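Local coordinates for protein maleylacetate reductase (Rhizobium, PDB 3W5S) that catalyses the NADH-dependent reduction of maleylacetate to 3-oxoadipate in the breakdown of gamma-resorcylate, at residues 336-341 / 356-361; 257-262 / 275-280. One frame throughout, in Å; residues are numbered along the deposited sequence.

In the fold
Both contacts are helix pairs of the C-terminal, alpha-helical domain, and both are buried, but they lie at different distances from the chain centre, about 11 Å for interaction 2 and about 22 Å for interaction 1, with about 12 Å between the contact centres. They touch through Leu261, whose CD2 meets Ala341 CB at 3.5 Å and Ile357 CG2 at 3.7 Å, so helix 257-269 bears on interaction 1. The chemistry differs between the two places. Segments 336-341 and 356-361 meet by apolar contact, with no hydrogen bond across them, burying 222 Å², whereas 257-262 and 275-280 bury 338 Å² and bring together three histidines, a cysteine sulfur and a sulfate ion.

Interaction 1 of 2, residues 336-341 / 356-361; sequences AMAELA and AIRALL
Helices 336-341 and 356-361 run roughly antiparallel, with an angle of 133° between their directions and their axes only 8.6 Å apart at the closest. The small side chain of Ala338 is consistent with so near an approach; it points toward the other helix where the two backbones come nearest, with Ala338 CA 5.0 Å from Arg358 CA. Its methyl, Ala338 CB, rests on the backbone at Arg358 N and on Arg358 CB, 3.7 Å from each. Ile357 packs beside it with both its branches. Its CG2 is laid on Ala338 CA at 3.8 Å, while CD1 extends to the methyl of Ala341, 3.9 Å from Ala341 CB. With CG1 anti to the carbonyl carbon (chi1 -67°) and the chain extended beyond it, the ethyl arm reaches Ala341 as CG2 stays over Ala338. Leu361, one turn further on, sets CD1 alongside the other helix, 3.8 Å from Ala338 N and 4.0 Å from Met337 CB; the thioether of Met337 bends away. Arg358 contributes its aliphatic base, and its guanidinium turns to its own neighbours, a salt bridge to Asp335 and a hydrogen bond to Gln362. Leu261 of helix 257-269 covers Ala341 and Ile357. The arrangement is a roughly antiparallel helix pair with an alanine at the point of closest approach, joining helices 334-341 and 354-366 within the all-helical C-terminal domain of the iron-containing alcohol dehydrogenase family.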
ATOM      1  N   ALA A 336     -22.587 -32.380  -2.364  1.00 27.33           N
ATOM      2  CA  ALA A 336     -21.793 -32.323  -1.135  1.00 26.81           C
ATOM      3  C   ALA A 336     -20.921 -31.080  -1.094  1.00 25.57           C
ATOM      4  O   ALA A 336     -20.783 -30.449  -0.047  1.00 25.97           O
ATOM      5  CB  ALA A 336     -20.915 -33.562  -0.997  1.00 26.65           C
ATOM      6  N   MET A 337     -20.313 -30.754  -2.233  1.00 24.53           N
ATOM      7  CA  MET A 337     -19.500 -29.548  -2.334  1.00 22.81           C
ATOM      8  C   MET A 337     -20.299 -28.256  -2.169  1.00 22.93           C
ATOM      9  O   MET A 337     -19.862 -27.350  -1.457  1.00 22.06           O
ATOM     10  CB  MET A 337     -18.669 -29.556  -3.622  1.00 23.29           C
ATOM     11  CG  MET A 337     -17.648 -30.694  -3.695  1.00 23.12           C
ATOM     12  SD  MET A 337     -16.396 -30.605  -2.389  1.00 25.68           S
ATOM     13  CE  MET A 337     -17.012 -31.878  -1.285  1.00 28.58           C
ATOM     14  N   ALA A 338     -21.477 -28.193  -2.790  1.00 22.85           N
ATOM     15  CA  ALA A 338     -22.365 -27.041  -2.607  1.00 23.54           C
ATOM     16  C   ALA A 338     -22.777 -26.893  -1.132  1.00 24.20           C
ATOM     17  O   ALA A 338     -22.797 -25.788  -0.628  1.00 24.61           O
ATOM     18  CB  ALA A 338     -23.593 -27.174  -3.501  1.00 23.97           C
ATOM     19  N   GLU A 339     -23.068 -28.001  -0.451  1.00 25.18           N
ATOM     20  CA  GLU A 339     -23.377 -27.964   0.984  1.00 26.30           C
ATOM     21  C   GLU A 339     -22.171 -27.499   1.806  1.00 25.11           C
ATOM     22  O   GLU A 339     -22.306 -26.633   2.668  1.00 25.16           O
ATOM     23  CB  GLU A 339     -23.866 -29.323   1.483  1.00 27.78           C
ATOM     24  CG  GLU A 339     -24.498 -29.305   2.882  1.00 30.78           C
ATOM     25  N   LEU A 340     -20.997 -28.071   1.544  1.00 24.01           N
ATOM     26  CA  LEU A 340     -19.801 -27.711   2.314  1.00 23.81           C
ATOM     27  C   LEU A 340     -19.404 -26.244   2.130  1.00 23.40           C
ATOM     28  O   LEU A 340     -18.921 -25.589   3.063  1.00 23.44           O
ATOM     29  CB  LEU A 340     -18.640 -28.640   1.965  1.00 24.03           C
ATOM     30  CG  LEU A 340     -17.345 -28.479   2.781  1.00 25.12           C
ATOM     31  CD1 LEU A 340     -17.574 -28.671   4.281  1.00 26.49           C
ATOM     32  CD2 LEU A 340     -16.265 -29.428   2.274  1.00 25.77           C
ATOM     33  N   ALA A 341     -19.634 -25.719   0.931  1.00 22.20           N
ATOM     34  CA  ALA A 341     -19.319 -24.321   0.646  1.00 22.37           C
ATOM     35  C   ALA A 341     -20.184 -23.328   1.432  1.00 22.85           C
ATOM     36  O   ALA A 341     -19.820 -22.170   1.569  1.00 23.47           O
ATOM     37  CB  ALA A 341     -19.416 -24.061  -0.839  1.00 21.95           C
ATOM     38  N   ALA A 356     -28.003 -21.921  -5.367  1.00 24.16           N
ATOM     39  CA  ALA A 356     -27.202 -21.107  -6.265  1.00 23.46           C
ATOM     40  C   ALA A 356     -25.793 -21.661  -6.465  1.00 22.75           C
ATOM     41  O   ALA A 356     -25.303 -21.706  -7.592  1.00 21.94           O
ATOM     42  CB  ALA A 356     -27.151 -19.672  -5.765  1.00 22.88           C
ATOM     43  N   ILE A 357     -25.150 -22.100  -5.380  1.00 22.50           N
ATOM     44  CA  ILE A 357     -23.786 -22.618  -5.485  1.00 21.89           C
ATOM     45  C   ILE A 357     -23.800 -23.900  -6.307  1.00 21.98           C
ATOM     46  O   ILE A 357     -22.960 -24.095  -7.187  1.00 20.70           O
ATOM     47  CB  ILE A 357     -23.151 -22.879  -4.095  1.00 22.56           C
ATOM     48  CG1 ILE A 357     -22.939 -21.556  -3.355  1.00 23.61           C
ATOM     49  CG2 ILE A 357     -21.821 -23.666  -4.244  1.00 21.79           C
ATOM     50  CD1 ILE A 357     -22.395 -21.710  -1.912  1.00 25.99           C
ATOM     51  N   ARG A 358     -24.786 -24.763  -6.054  1.00 22.74           N
ATOM     52  CA  ARG A 358     -24.884 -26.017  -6.808  1.00 23.35           C
ATOM     53  C   ARG A 358     -25.012 -25.748  -8.320  1.00 23.01           C
ATOM     54  O   ARG A 358     -24.346 -26.406  -9.126  1.00 22.68           O
ATOM     55  CB  ARG A 358     -26.035 -26.890  -6.290  1.00 24.61           C
ATOM     56  CG  ARG A 358     -26.263 -28.176  -7.086  1.00 27.47           C
ATOM     57  CD  ARG A 358     -25.072 -29.110  -6.986  1.00 30.83           C
ATOM     58  NE  ARG A 358     -25.355 -30.393  -7.642  1.00 34.30           N
ATOM     59  CZ  ARG A 358     -25.162 -30.628  -8.938  1.00 36.07           C
ATOM     60  NH1 ARG A 358     -24.672 -29.673  -9.736  1.00 35.09           N
ATOM     61  NH2 ARG A 358     -25.447 -31.824  -9.433  1.00 36.45           N
ATOM     62  N   ALA A 359     -25.842 -24.772  -8.688  1.00 22.65           N
ATOM     63  CA  ALA A 359     -26.028 -24.429 -10.102  1.00 22.32           C
ATOM     64  C   ALA A 359     -24.755 -23.888 -10.711  1.00 21.04           C
ATOM     65  O   ALA A 359     -24.414 -24.203 -11.845  1.00 21.37           O
ATOM     66  CB  ALA A 359     -27.141 -23.419 -10.259  1.00 23.58           C
ATOM     67  N   LEU A 360     -24.050 -23.050  -9.957  1.00 19.84           N
ATOM     68  CA  LEU A 360     -22.770 -22.519 -10.426  1.00 17.83           C
ATOM     69  C   LEU A 360     -21.757 -23.638 -10.658  1.00 18.40           C
ATOM     70  O   LEU A 360     -21.068 -23.673 -11.689  1.00 18.60           O
ATOM     71  CB  LEU A 360     -22.239 -21.468  -9.442  1.00 17.88           C
ATOM     72  CG  LEU A 360     -21.030 -20.616  -9.816  1.00 17.39           C
ATOM     73  CD1 LEU A 360     -20.976 -19.390  -8.898  1.00 18.94           C
ATOM     74  CD2 LEU A 360     -19.747 -21.443  -9.691  1.00 18.79           C
ATOM     75  N   LEU A 361     -21.667 -24.539  -9.685  1.00 18.77           N
ATOM     76  CA  LEU A 361     -20.765 -25.680  -9.817  1.00 18.14           C
ATOM     77  C   LEU A 361     -21.148 -26.552 -11.009  1.00 19.35           C
ATOM     78  O   LEU A 361     -20.270 -27.086 -11.681  1.00 19.27           O
ATOM     79  CB  LEU A 361     -20.714 -26.504  -8.518  1.00 19.44           C
ATOM     80  CG  LEU A 361     -20.041 -25.838  -7.303  1.00 19.20           C
ATOM     81  CD1 LEU A 361     -20.149 -26.815  -6.098  1.00 21.49           C
ATOM     82  CD2 LEU A 361     -18.584 -25.479  -7.571  1.00 20.04           C
TER

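Interaction 2 of 2, residues 257-262 / 275-280; sequences LHHKLC and ETHAVL. With SO4 (sulfate ion), chain C.
Cys262 SG sits over the centre of the His277 imidazole, 3.5 Å from the ring centroid and 6° off the ring normal, a sulfur-aromatic contact supported by Cys262 CB above the same face. The sulfur also touches Leu280 CD1 at 3.9 Å, and that methyl packs in turn on Leu261 CB. Two further histidines gather round the His277 ring. His258, its CG anti to the backbone N, reaches across so that NE2 accepts a bond from His277 ND1 of 2.9 Å; the N-H...N angle of 118° makes it weak, and the two ring planes are oblique, neither stacked nor edge-to-face. The other nitrogen of His258 is bonded to Thr284. His259 presents its face to the edge of His277 in an offset edge-to-face pair, centroids 5.3 Å apart and planes at 71°. Its nitrogens are engaged by Glu197 and His194, which fix the rotation of the ring. The second ring nitrogen of His277, NE2, gives a hydrogen bond to sulfate O2, in the ring plane and 2.9 Å long. His263, Asn190 and His273 also hold the sulfate, which probably comes from the crystallisation liquor. A leucine in place of His277 would probably leave Cys262 SG without its aromatic face, His258 NE2 without its weak donor, and sulfate O2 without the His277 NE2 bond. Glu197, His194 and Asn190 belong to helix 181-198, so the cluster joins that helix to 257-269 and 273-289. The histidine-rich pocket thus can hold an anion in this crystal, and in this family such a histidine cluster is consistent with the active-site cleft, where relatives bind a metal ion.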
ATOM      1  N   LEU A 257     -16.763 -15.358  -2.612  1.00 14.75           N
ATOM      2  CA  LEU A 257     -17.281 -16.641  -3.122  1.00 14.69           C
ATOM      3  C   LEU A 257     -16.280 -17.449  -3.915  1.00 13.73           C
ATOM      4  O   LEU A 257     -16.193 -18.678  -3.731  1.00 13.67           O
ATOM      5  CB  LEU A 257     -18.555 -16.397  -3.970  1.00 14.87           C
ATOM      6  CG  LEU A 257     -19.099 -17.608  -4.731  1.00 16.62           C
ATOM      7  CD1 LEU A 257     -19.596 -18.650  -3.761  1.00 18.10           C
ATOM      8  CD2 LEU A 257     -20.167 -17.162  -5.741  1.00 18.40           C
ATOM      9  N   HIS A 258     -15.543 -16.808  -4.819  1.00 13.12           N
ATOM     10  CA  HIS A 258     -14.639 -17.570  -5.648  1.00 12.52           C
ATOM     11  C   HIS A 258     -13.587 -18.313  -4.810  1.00 12.70           C
ATOM     12  O   HIS A 258     -13.388 -19.528  -4.980  1.00 12.23           O
ATOM     13  CB  HIS A 258     -13.933 -16.677  -6.655  1.00 12.82           C
ATOM     14  CG  HIS A 258     -12.847 -17.384  -7.384  1.00 12.72           C
ATOM     15  ND1 HIS A 258     -13.088 -18.196  -8.474  1.00 13.52           N
ATOM     16  CD2 HIS A 258     -11.520 -17.491  -7.120  1.00 13.58           C
ATOM     17  CE1 HIS A 258     -11.947 -18.705  -8.902  1.00 12.42           C
ATOM     18  NE2 HIS A 258     -10.983 -18.315  -8.080  1.00 12.80           N
ATOM     19  N   HIS A 259     -12.929 -17.597  -3.906  1.00 12.28           N
ATOM     20  CA  HIS A 259     -11.940 -18.244  -3.063  1.00 11.93           C
ATOM     21  C   HIS A 259     -12.569 -19.315  -2.178  1.00 13.32           C
ATOM     22  O   HIS A 259     -11.956 -20.369  -1.979  1.00 14.00           O
ATOM     23  CB  HIS A 259     -11.098 -17.231  -2.268  1.00 12.23           C
ATOM     24  CG  HIS A 259     -10.168 -16.419  -3.124  1.00 12.60           C
ATOM     25  ND1 HIS A 259     -10.612 -15.381  -3.923  1.00 12.53           N
ATOM     26  CD2 HIS A 259      -8.823 -16.459  -3.286  1.00 13.52           C
ATOM     27  CE1 HIS A 259      -9.587 -14.844  -4.566  1.00 12.85           C
ATOM     28  NE2 HIS A 259      -8.492 -15.465  -4.181  1.00 12.85           N
ATOM     29  N   LYS A 260     -13.790 -19.083  -1.688  1.00 14.31           N
ATOM     30  CA  LYS A 260     -14.476 -20.081  -0.864  1.00 14.30           C
ATOM     31  C   LYS A 260     -14.667 -21.372  -1.649  1.00 14.52           C
ATOM     32  O   LYS A 260     -14.399 -22.452  -1.120  1.00 14.77           O
ATOM     33  CB  LYS A 260     -15.833 -19.561  -0.369  1.00 13.93           C
ATOM     34  CG  LYS A 260     -16.584 -20.577   0.526  1.00 16.54           C
ATOM     35  CD  LYS A 260     -15.838 -20.874   1.811  1.00 17.46           C
ATOM     36  CE  LYS A 260     -16.474 -22.040   2.542  1.00 19.31           C
ATOM     37  NZ  LYS A 260     -15.753 -22.266   3.849  1.00 22.99           N
ATOM     38  N   LEU A 261     -15.151 -21.252  -2.882  1.00 14.71           N
ATOM     39  CA  LEU A 261     -15.389 -22.463  -3.679  1.00 15.25           C
ATOM     40  C   LEU A 261     -14.067 -23.166  -3.984  1.00 15.44           C
ATOM     41  O   LEU A 261     -13.983 -24.412  -3.932  1.00 16.03           O
ATOM     42  CB  LEU A 261     -16.122 -22.149  -4.979  1.00 15.57           C
ATOM     43  CG  LEU A 261     -17.524 -21.600  -4.781  1.00 16.20           C
ATOM     44  CD1 LEU A 261     -18.255 -21.534  -6.132  1.00 18.59           C
ATOM     45  CD2 LEU A 261     -18.337 -22.420  -3.794  1.00 19.99           C
ATOM     46  N   CYS A 262     -13.020 -22.398  -4.283  1.00 14.83           N
ATOM     47  CA  CYS A 262     -11.713 -23.015  -4.542  1.00 15.04           C
ATOM     48  C   CYS A 262     -11.223 -23.774  -3.314  1.00 15.29           C
ATOM     49  O   CYS A 262     -10.698 -24.890  -3.421  1.00 15.96           O
ATOM     50  CB  CYS A 262     -10.664 -21.979  -4.949  1.00 15.73           C
ATOM     51  SG  CYS A 262     -10.934 -21.286  -6.585  1.00 16.16           S
ATOM     52  N   GLU A 275      -5.396 -24.863 -10.956  1.00 14.35           N
ATOM     53  CA  GLU A 275      -6.346 -25.295 -11.971  1.00 14.29           C
ATOM     54  C   GLU A 275      -7.786 -25.063 -11.527  1.00 13.16           C
ATOM     55  O   GLU A 275      -8.622 -24.697 -12.346  1.00 14.16           O
ATOM     56  CB  GLU A 275      -6.125 -26.770 -12.308  1.00 14.26           C
ATOM     57  CG  GLU A 275      -4.812 -27.035 -13.095  1.00 16.42           C
ATOM     58  CD  GLU A 275      -3.570 -27.238 -12.216  1.00 22.38           C
ATOM     59  OE1 GLU A 275      -3.531 -26.852 -11.026  1.00 22.86           O
ATOM     60  OE2 GLU A 275      -2.605 -27.863 -12.733  1.00 29.10           O
ATOM     61  N   THR A 276      -8.066 -25.284 -10.245  1.00 13.46           N
ATOM     62  CA  THR A 276      -9.414 -25.068  -9.710  1.00 13.72           C
ATOM     63  C   THR A 276      -9.774 -23.594  -9.817  1.00 12.99           C
ATOM     64  O   THR A 276     -10.863 -23.241 -10.275  1.00 13.43           O
ATOM     65  CB  THR A 276      -9.487 -25.556  -8.275  1.00 13.49           C
ATOM     66  OG1 THR A 276      -9.200 -26.961  -8.229  1.00 15.58           O
ATOM     67  CG2 THR A 276     -10.871 -25.331  -7.688  1.00 15.40           C
ATOM     68  N   HIS A 277      -8.837 -22.714  -9.442  1.00 13.01           N
ATOM     69  CA  HIS A 277      -9.009 -21.285  -9.698  1.00 12.84           C
ATOM     70  C   HIS A 277      -9.309 -20.967 -11.146  1.00 12.99           C
ATOM     71  O   HIS A 277     -10.241 -20.208 -11.442  1.00 13.20           O
ATOM     72  CB  HIS A 277      -7.735 -20.537  -9.276  1.00 12.68           C
ATOM     73  CG  HIS A 277      -7.717 -20.181  -7.826  1.00 13.16           C
ATOM     74  ND1 HIS A 277      -8.275 -19.007  -7.364  1.00 12.36           N
ATOM     75  CD2 HIS A 277      -7.208 -20.810  -6.738  1.00 15.39           C
ATOM     76  CE1 HIS A 277      -8.147 -18.942  -6.054  1.00 12.92           C
ATOM     77  NE2 HIS A 277      -7.497 -20.019  -5.644  1.00 14.56           N
ATOM     78  N   ALA A 278      -8.483 -21.505 -12.046  1.00 13.01           N
ATOM     79  CA  ALA A 278      -8.639 -21.210 -13.458  1.00 12.93           C
ATOM     80  C   ALA A 278     -10.006 -21.601 -13.975  1.00 14.15           C
ATOM     81  O   ALA A 278     -10.617 -20.841 -14.721  1.00 14.53           O
ATOM     82  CB  ALA A 278      -7.574 -21.931 -14.270  1.00 13.76           C
ATOM     83  N   VAL A 279     -10.468 -22.796 -13.594  1.00 13.63           N
ATOM     84  CA  VAL A 279     -11.765 -23.290 -14.056  1.00 13.66           C
ATOM     85  C   VAL A 279     -12.927 -22.495 -13.474  1.00 14.32           C
ATOM     86  O   VAL A 279     -13.844 -22.122 -14.207  1.00 14.24           O
ATOM     87  CB  VAL A 279     -11.933 -24.767 -13.698  1.00 13.52           C
ATOM     88  CG1 VAL A 279     -13.401 -25.178 -13.946  1.00 16.26           C
ATOM     89  CG2 VAL A 279     -10.991 -25.596 -14.575  1.00 14.89           C
ATOM     90  N   LEU A 280     -12.875 -22.193 -12.184  1.00 13.54           N
ATOM     91  CA  LEU A 280     -14.029 -21.568 -11.545  1.00 13.62           C
ATOM     92  C   LEU A 280     -14.170 -20.080 -11.847  1.00 13.68           C
ATOM     93  O   LEU A 280     -15.280 -19.555 -11.848  1.00 13.88           O
ATOM     94  CB  LEU A 280     -13.969 -21.751 -10.025  1.00 13.67           C
ATOM     95  CG  LEU A 280     -14.285 -23.146  -9.531  1.00 14.79           C
ATOM     96  CD1 LEU A 280     -14.030 -23.200  -8.033  1.00 17.00           C
ATOM     97  CD2 LEU A 280     -15.728 -23.482  -9.831  1.00 18.98           C
TER
HETATM   98  S   SO4 C 401      -5.469 -19.092  -2.664  1.00 17.28           S
HETATM   99  O1  SO4 C 401      -5.605 -17.707  -2.161  1.00 18.94           O
HETATM  100  O2  SO4 C 401      -6.782 -19.674  -2.854  1.00 21.29           O
HETATM  101  O3  SO4 C 401      -4.756 -19.093  -3.929  1.00 17.63           O
HETATM  102  O4  SO4 C 401      -4.816 -19.885  -1.634  1.00 21.68           O